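Local coordinates for protein cellulose 1,4-beta-cellobiosidase (Thermobifida fusca, PDB 4JJJ) that probably degrades cellulose from the chain end, releasing cellobiose, through the glycoside hydrolase family 48 catalytic domain described here, at residues Thr174-Ala179 / Asp205-Asp210; Ala229-Phe234 / Val425-Tyr430. The protein carries 1 engineered substitution. All coordinates share one frame; numbering follows the deposited sequence.

Contact 1: Thr174-Ala179 / Asp205-Asp210; sequences TYQRGA and DLFTDD. With BGC (beta-D-glucopyranose), chain D; BGC (beta-D-glucopyranose), chain B; BGC (beta-D-glucopyranose), chain C; BGC (beta-D-glucopyranose), chain E.
Q176 lies over one face of the F207 ring. Q176 CG is 3.5 Å from the centroid of the F207 ring and almost on the ring normal, a CH-pi contact. The two side chains cross at about a right angle, with the amide plane 82° from the ring plane. L206 covers the opposite face, with L206 CB 3.7 Å above the plane of the F207 ring. R177 comes at the ring edge, where its CD lies in the ring plane. Its guanidinium is turned 87° from the ring, so there is no flat stack. The Q176 chain bends at chi2 (-81°), which keeps the amide beside the loop backbone. Q176 NE2 gives one N-H to Y175 O at 2.9 Å. Q176 NE2 also donates to O6 of the chain C glucose (BGC) at 2.9 Å, in a nearly straight bond. R177 NH1 meets water 1 in the guanidinium plane at 2.8 Å. Water 1 O donates in turn to L206 O at 2.8 Å. R177 is further held by a salt bridge to E181 and by the carbonyls of Y563 and E185. Y175 CD2 comes within 3.6 Å of C3 of the chain E glucose (BGC), and D210 OD2 accepts a 2.6 Å hydrogen bond from O6 of the chain D glucose (BGC). Y175, Q176, T208 and D210 belong to the glycan pocket of the family 48 domain. Apolar packing on F207 and the bond to Y175 O are likely to hold the Q176 amide in place, with its other N-H directed at the chain C glucose.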
loop_
_atom_site.group_PDB
_atom_site.type_symbol
_atom_site.label_atom_id
_atom_site.label_comp_id
_atom_site.label_asym_id
_atom_site.label_seq_id
_atom_site.Cartn_x
_atom_site.Cartn_y
_atom_site.Cartn_z
ATOM N N THR A 174 9.539 -1.678 9.140
ATOM C CA THR A 174 10.554 -2.585 8.593
ATOM C C THR A 174 11.388 -1.800 7.553
ATOM O O THR A 174 12.503 -1.394 7.855
ATOM C CB THR A 174 9.925 -3.817 8.009
ATOM O OG1 THR A 174 8.965 -3.397 6.995
ATOM C CG2 THR A 174 9.226 -4.694 9.073
ATOM N N TYR A 175 10.871 -1.557 6.356
ATOM C CA TYR A 175 11.664 -0.878 5.324
ATOM C C TYR A 175 12.208 0.441 5.774
ATOM O O TYR A 175 11.475 1.329 6.212
ATOM C CB TYR A 175 10.770 -0.704 4.059
ATOM C CG TYR A 175 10.168 -1.977 3.598
ATOM C CD1 TYR A 175 10.892 -2.872 2.905
ATOM C CD2 TYR A 175 8.851 -2.240 3.885
ATOM C CE1 TYR A 175 10.372 -4.134 2.581
ATOM C CE2 TYR A 175 8.275 -3.467 3.569
ATOM C CZ TYR A 175 9.004 -4.386 2.872
ATOM O OH TYR A 175 8.545 -5.623 2.447
ATOM N N GLN A 176 13.533 0.554 5.569
ATOM C CA GLN A 176 14.290 1.745 5.917
ATOM C C GLN A 176 15.501 2.021 5.007
ATOM O O GLN A 176 16.008 3.179 5.000
ATOM C CB GLN A 176 14.868 1.792 7.348
ATOM C CG GLN A 176 13.925 1.761 8.479
ATOM C CD GLN A 176 13.321 3.116 8.748
ATOM O OE1 GLN A 176 13.930 4.006 9.448
ATOM N NE2 GLN A 176 12.150 3.340 8.212
ATOM N N ARG A 177 15.920 1.073 4.235
ATOM C CA ARG A 177 17.314 1.129 3.636
ATOM C C ARG A 177 17.319 1.071 2.151
ATOM O O ARG A 177 18.185 0.499 1.476
ATOM C CB ARG A 177 18.246 0.055 4.298
ATOM C CG ARG A 177 18.391 0.372 5.805
ATOM C CD ARG A 177 19.342 -0.558 6.541
ATOM N NE ARG A 177 18.891 -1.905 6.572
ATOM C CZ ARG A 177 19.524 -2.933 7.114
ATOM N NH1 ARG A 177 20.688 -2.711 7.677
ATOM N NH2 ARG A 177 18.977 -4.150 7.139
ATOM N N GLY A 178 16.327 1.746 1.591
ATOM C CA GLY A 178 16.398 2.049 0.165
ATOM C C GLY A 178 15.878 0.964 -0.782
ATOM O O GLY A 178 15.210 -0.048 -0.380
ATOM N N ALA A 179 16.068 1.195 -2.056
ATOM C CA ALA A 179 15.500 0.395 -3.068
ATOM C C ALA A 179 15.833 -1.037 -3.133
ATOM O O ALA A 179 15.098 -1.856 -3.699
ATOM C CB ALA A 179 15.768 1.028 -4.448
ATOM N N ASP A 205 20.308 4.091 14.947
ATOM C CA ASP A 205 21.533 4.197 14.277
ATOM C C ASP A 205 21.890 3.088 13.362
ATOM O O ASP A 205 23.039 3.046 12.857
ATOM C CB ASP A 205 22.711 4.505 15.279
ATOM C CG ASP A 205 22.839 3.470 16.421
ATOM O OD1 ASP A 205 22.066 2.510 16.451
ATOM O OD2 ASP A 205 23.847 3.559 17.207
ATOM N N LEU A 206 20.920 2.191 13.022
ATOM C CA LEU A 206 21.089 1.306 11.886
ATOM C C LEU A 206 20.790 2.120 10.595
ATOM O O LEU A 206 21.153 1.744 9.531
ATOM C CB LEU A 206 20.015 0.197 12.009
ATOM C CG LEU A 206 20.237 -0.832 13.114
ATOM C CD1 LEU A 206 18.982 -1.668 13.379
ATOM C CD2 LEU A 206 21.333 -1.750 12.744
ATOM N N PHE A 207 19.998 3.178 10.771
ATOM C CA PHE A 207 19.316 3.857 9.698
ATOM C C PHE A 207 19.791 5.258 9.408
ATOM O O PHE A 207 19.957 5.587 8.248
ATOM C CB PHE A 207 17.800 3.785 9.888
ATOM C CG PHE A 207 17.305 2.387 10.165
ATOM C CD1 PHE A 207 17.594 1.356 9.322
ATOM C CD2 PHE A 207 16.520 2.097 11.287
ATOM C CE1 PHE A 207 17.141 0.065 9.547
ATOM C CE2 PHE A 207 16.065 0.835 11.548
ATOM C CZ PHE A 207 16.338 -0.176 10.649
ATOM N N THR A 208 19.966 6.077 10.427
ATOM C CA THR A 208 20.340 7.502 10.298
ATOM C C THR A 208 21.652 7.708 11.049
ATOM O O THR A 208 21.789 7.192 12.147
ATOM C CB THR A 208 19.243 8.300 10.886
ATOM O OG1 THR A 208 18.016 8.044 10.160
ATOM C CG2 THR A 208 19.477 9.786 10.779
ATOM N N ASP A 209 22.563 8.426 10.415
ATOM C CA ASP A 209 23.898 8.746 10.979
ATOM C C ASP A 209 23.801 10.164 11.484
ATOM O O ASP A 209 23.705 11.120 10.720
ATOM C CB ASP A 209 24.934 8.583 9.899
ATOM C CG ASP A 209 26.364 8.738 10.400
ATOM O OD1 ASP A 209 26.518 8.869 11.615
ATOM O OD2 ASP A 209 27.256 8.683 9.508
ATOM N N ASP A 210 23.737 10.313 12.813
ATOM C CA ASP A 210 23.587 11.587 13.441
ATOM C C ASP A 210 24.562 11.580 14.595
ATOM O O ASP A 210 24.935 10.530 15.105
ATOM C CB ASP A 210 22.159 11.774 13.907
ATOM C CG ASP A 210 21.800 13.216 14.166
ATOM O OD1 ASP A 210 22.708 14.080 14.348
ATOM O OD2 ASP A 210 20.571 13.471 14.209
HETATM C C2 BGC D . 14.819 15.238 11.308
HETATM C C3 BGC D . 15.899 16.073 12.031
HETATM C C4 BGC D . 16.497 15.259 13.188
HETATM C C5 BGC D . 16.933 13.849 12.710
HETATM C C6 BGC D . 17.576 12.888 13.713
HETATM C C1 BGC D . 15.367 13.885 10.936
HETATM O O2 BGC D . 14.425 15.985 10.208
HETATM O O3 BGC D . 15.303 17.284 12.577
HETATM O O4 BGC D . 17.821 15.872 13.511
HETATM O O5 BGC D . 15.730 13.200 12.161
HETATM O O6 BGC D . 18.653 12.098 13.203
HETATM C C2 BGC B . 8.423 2.728 5.245
HETATM C C3 BGC B . 9.096 4.048 5.343
HETATM C C4 BGC B . 10.175 4.256 4.266
HETATM C C5 BGC B . 9.499 3.899 2.918
HETATM C C6 BGC B . 10.508 4.127 1.800
HETATM C C1 BGC B . 7.890 2.535 3.836
HETATM O O2 BGC B . 7.402 2.612 6.205
HETATM O O3 BGC B . 9.587 4.136 6.631
HETATM O O4 BGC B . 10.547 5.657 4.162
HETATM O O5 BGC B . 8.942 2.588 2.888
HETATM O O6 BGC B . 11.427 3.016 1.827
HETATM C C2 BGC C . 12.086 7.415 4.412
HETATM C C3 BGC C . 13.079 8.065 5.353
HETATM C C4 BGC C . 12.527 8.229 6.757
HETATM C C5 BGC C . 11.914 6.951 7.266
HETATM C C6 BGC C . 11.180 7.042 8.551
HETATM C C1 BGC C . 11.566 6.109 5.062
HETATM O O2 BGC C . 12.618 7.165 3.118
HETATM O O3 BGC C . 13.476 9.359 4.823
HETATM O O4 BGC C . 13.691 8.570 7.585
HETATM O O5 BGC C . 10.952 6.422 6.301
HETATM O O6 BGC C . 10.737 5.776 9.002
HETATM C C2 BGC E . 5.423 -0.667 1.136
HETATM C C3 BGC E . 6.602 -0.208 1.995
HETATM C C4 BGC E . 6.260 1.103 2.625
HETATM C C5 BGC E . 4.979 1.099 3.415
HETATM C C6 BGC E . 4.607 2.443 4.030
HETATM C C1 BGC E . 4.174 -0.547 1.962
HETATM O O1 BGC E . 3.036 -0.883 1.152
HETATM O O2 BGC E . 5.577 -2.004 0.613
HETATM O O3 BGC E . 7.723 -0.038 1.092
HETATM O O4 BGC E . 7.321 1.239 3.635
HETATM O O5 BGC E . 3.928 0.731 2.506
HETATM O O6 BGC E . 4.555 3.439 2.967
HETATM O O HOH W 1 22.321 -0.479 8.291
#

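Contact 2: Ala229-Phe234 / Val425-Tyr430; sequences AVQVMF and VAQLYY
The amides of Q231 and Q427 meet with their planes 73° apart. Q427 OE1 lies in the plane of the Q231 amide, but Q231 NE2 stands over a face of the Q427 amide, 54° out of its carbonyl plane. The contact joins helix 223-242 to helix 416-432 in the (alpha/alpha)6 barrel of the family 48 domain. One bond spans the gap: Q231 NE2 donates to Q427 OE1 at 2.8 Å, and the N-H points close to straight at the oxygen. The backbones stay well apart, with 9.9 Å between Q231 CA and Q427 CA. Q231 crosses this gap because its CG is anti to the backbone N (chi1 173°) and the chain is extended beyond CG. Q427 is extended too, and the two side chains cross at about a right angle. Both amides are buried, and each oxygen has a partner outside the two segments. Q427 OE1 also accepts from W235 NE1, so two N-H groups grip it. Q231 OE1 accepts from N328 ND2, which is consistent with a fixed rotation of that amide. L330 of helix 329-337 packs against both glutamines. A leucine in place of Q231 would probably leave N328 ND2 without its acceptor and Q427 OE1 with one donor fewer. The side chain of Q231 is about 7 Å from that of N224, an engineered residue at a predicted active-site position. The two amide nitrogens, Q231 NE2 and Q427 NE2, are 3.7 Å apart and do not bond to each other.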
loop_
_atom_site.group_PDB
_atom_site.type_symbol
_atom_site.label_atom_id
_atom_site.label_comp_id
_atom_site.label_asym_id
_atom_site.label_seq_id
_atom_site.Cartn_x
_atom_site.Cartn_y
_atom_site.Cartn_z
ATOM N N ALA A 229 -9.671 3.587 1.517
ATOM C CA ALA A 229 -10.612 3.893 2.601
ATOM C C ALA A 229 -11.563 5.043 2.179
ATOM O O ALA A 229 -12.764 4.979 2.366
ATOM C CB ALA A 229 -9.864 4.246 3.816
ATOM N N VAL A 230 -11.059 6.068 1.516
ATOM C CA VAL A 230 -11.888 7.108 0.953
ATOM C C VAL A 230 -12.789 6.599 -0.150
ATOM O O VAL A 230 -13.968 6.859 -0.126
ATOM C CB VAL A 230 -11.020 8.276 0.381
ATOM C CG1 VAL A 230 -11.885 9.333 -0.376
ATOM C CG2 VAL A 230 -10.193 8.948 1.492
ATOM N N GLN A 231 -12.288 5.816 -1.073
ATOM C CA GLN A 231 -13.066 5.204 -2.081
ATOM C C GLN A 231 -14.223 4.352 -1.513
ATOM O O GLN A 231 -15.340 4.413 -1.997
ATOM C CB GLN A 231 -12.132 4.297 -2.928
ATOM C CG GLN A 231 -12.797 3.457 -3.920
ATOM C CD GLN A 231 -11.886 2.400 -4.511
ATOM O OE1 GLN A 231 -10.770 2.243 -4.067
ATOM N NE2 GLN A 231 -12.360 1.698 -5.571
ATOM N N VAL A 232 -13.944 3.615 -0.459
ATOM C CA VAL A 232 -14.992 2.789 0.206
ATOM C C VAL A 232 -16.124 3.687 0.695
ATOM O O VAL A 232 -17.319 3.397 0.488
ATOM C CB VAL A 232 -14.442 1.954 1.390
ATOM C CG1 VAL A 232 -15.596 1.392 2.208
ATOM C CG2 VAL A 232 -13.491 0.939 0.839
ATOM N N MET A 233 -15.760 4.868 1.238
ATOM C CA MET A 233 -16.767 5.724 1.800
ATOM C C MET A 233 -17.539 6.429 0.710
ATOM O O MET A 233 -18.720 6.781 0.915
ATOM C CB MET A 233 -16.142 6.658 2.805
ATOM C CG MET A 233 -15.651 5.984 4.040
ATOM S SD MET A 233 -16.849 4.846 4.840
ATOM C CE MET A 233 -18.142 5.871 5.000
ATOM N N PHE A 234 -16.992 6.689 -0.471
ATOM C CA PHE A 234 -17.817 7.136 -1.609
ATOM C C PHE A 234 -18.959 6.163 -1.844
ATOM O O PHE A 234 -20.141 6.470 -1.974
ATOM C CB PHE A 234 -16.997 7.259 -2.880
ATOM C CG PHE A 234 -17.817 7.412 -4.087
ATOM C CD1 PHE A 234 -18.343 8.635 -4.460
ATOM C CD2 PHE A 234 -18.090 6.348 -4.871
ATOM C CE1 PHE A 234 -19.136 8.781 -5.585
ATOM C CE2 PHE A 234 -18.849 6.442 -5.988
ATOM C CZ PHE A 234 -19.446 7.688 -6.354
ATOM N N VAL A 425 -10.290 2.771 -12.054
ATOM C CA VAL A 425 -10.573 3.422 -13.353
ATOM C C VAL A 425 -11.921 2.938 -13.887
ATOM O O VAL A 425 -12.708 3.753 -14.391
ATOM C CB VAL A 425 -9.412 3.155 -14.350
ATOM C CG1 VAL A 425 -9.704 3.806 -15.704
ATOM C CG2 VAL A 425 -8.110 3.691 -13.737
ATOM N N ALA A 426 -12.184 1.617 -13.827
ATOM C CA ALA A 426 -13.444 1.088 -14.253
ATOM C C ALA A 426 -14.576 1.589 -13.419
ATOM O O ALA A 426 -15.710 1.791 -13.955
ATOM C CB ALA A 426 -13.376 -0.443 -14.296
ATOM N N GLN A 427 -14.361 1.704 -12.107
ATOM C CA GLN A 427 -15.416 2.205 -11.247
ATOM C C GLN A 427 -15.762 3.688 -11.645
ATOM O O GLN A 427 -16.938 4.026 -11.731
ATOM C CB GLN A 427 -15.067 2.178 -9.804
ATOM C CG GLN A 427 -15.114 0.791 -9.153
ATOM C CD GLN A 427 -14.986 0.885 -7.626
ATOM O OE1 GLN A 427 -14.737 1.895 -7.013
ATOM N NE2 GLN A 427 -15.115 -0.256 -7.043
ATOM N N LEU A 428 -14.759 4.509 -11.873
ATOM C CA LEU A 428 -15.018 5.865 -12.353
ATOM C C LEU A 428 -15.837 5.848 -13.615
ATOM O O LEU A 428 -16.825 6.628 -13.761
ATOM C CB LEU A 428 -13.697 6.602 -12.541
ATOM C CG LEU A 428 -13.836 7.983 -13.107
ATOM C CD1 LEU A 428 -14.512 8.885 -12.021
ATOM C CD2 LEU A 428 -12.453 8.531 -13.499
ATOM N N TYR A 429 -15.402 5.038 -14.581
ATOM C CA TYR A 429 -16.088 4.916 -15.853
ATOM C C TYR A 429 -17.553 4.493 -15.658
ATOM O O TYR A 429 -18.455 5.100 -16.181
ATOM C CB TYR A 429 -15.341 3.894 -16.727
ATOM C CG TYR A 429 -15.940 3.645 -18.052
ATOM C CD1 TYR A 429 -16.241 4.671 -18.944
ATOM C CD2 TYR A 429 -16.267 2.376 -18.396
ATOM C CE1 TYR A 429 -16.847 4.385 -20.142
ATOM C CE2 TYR A 429 -16.872 2.061 -19.606
ATOM C CZ TYR A 429 -17.164 3.074 -20.476
ATOM O OH TYR A 429 -17.714 2.740 -21.749
ATOM N N TYR A 430 -17.788 3.531 -14.733
ATOM C CA TYR A 430 -19.149 3.173 -14.369
ATOM C C TYR A 430 -19.930 4.369 -13.851
ATOM O O TYR A 430 -21.111 4.566 -14.263
ATOM C CB TYR A 430 -19.109 2.022 -13.394
ATOM C CG TYR A 430 -20.405 1.732 -12.693
ATOM C CD1 TYR A 430 -21.544 1.383 -13.422
ATOM C CD2 TYR A 430 -20.469 1.783 -11.326
ATOM C CE1 TYR A 430 -22.740 1.153 -12.753
ATOM C CE2 TYR A 430 -21.686 1.500 -10.650
ATOM C CZ TYR A 430 -22.822 1.204 -11.385
ATOM O OH TYR A 430 -23.987 0.899 -10.642
#

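Both contacts are buried, but they share no helix or strand. They lie on opposite sides of the chain's centre, about 36 Å apart between centres and about 19 Å between nearest atoms. Contact 1 joins a loop to the stretch leading into a short strand, beside bound sugar. Contact 2 joins two helices of the barrel. The chemistry follows the place. In contact 1 the segments meet by carbon packing on an aromatic ring and through a water. The Q176 amide and D210 carboxylate bond to glucose, while the R177 guanidinium is held by protein and water. In contact 2 the two segments meet only through one amide-to-amide hydrogen bond. The first contact shapes the sugar-binding surface directly; the second ties together helices of the scaffold.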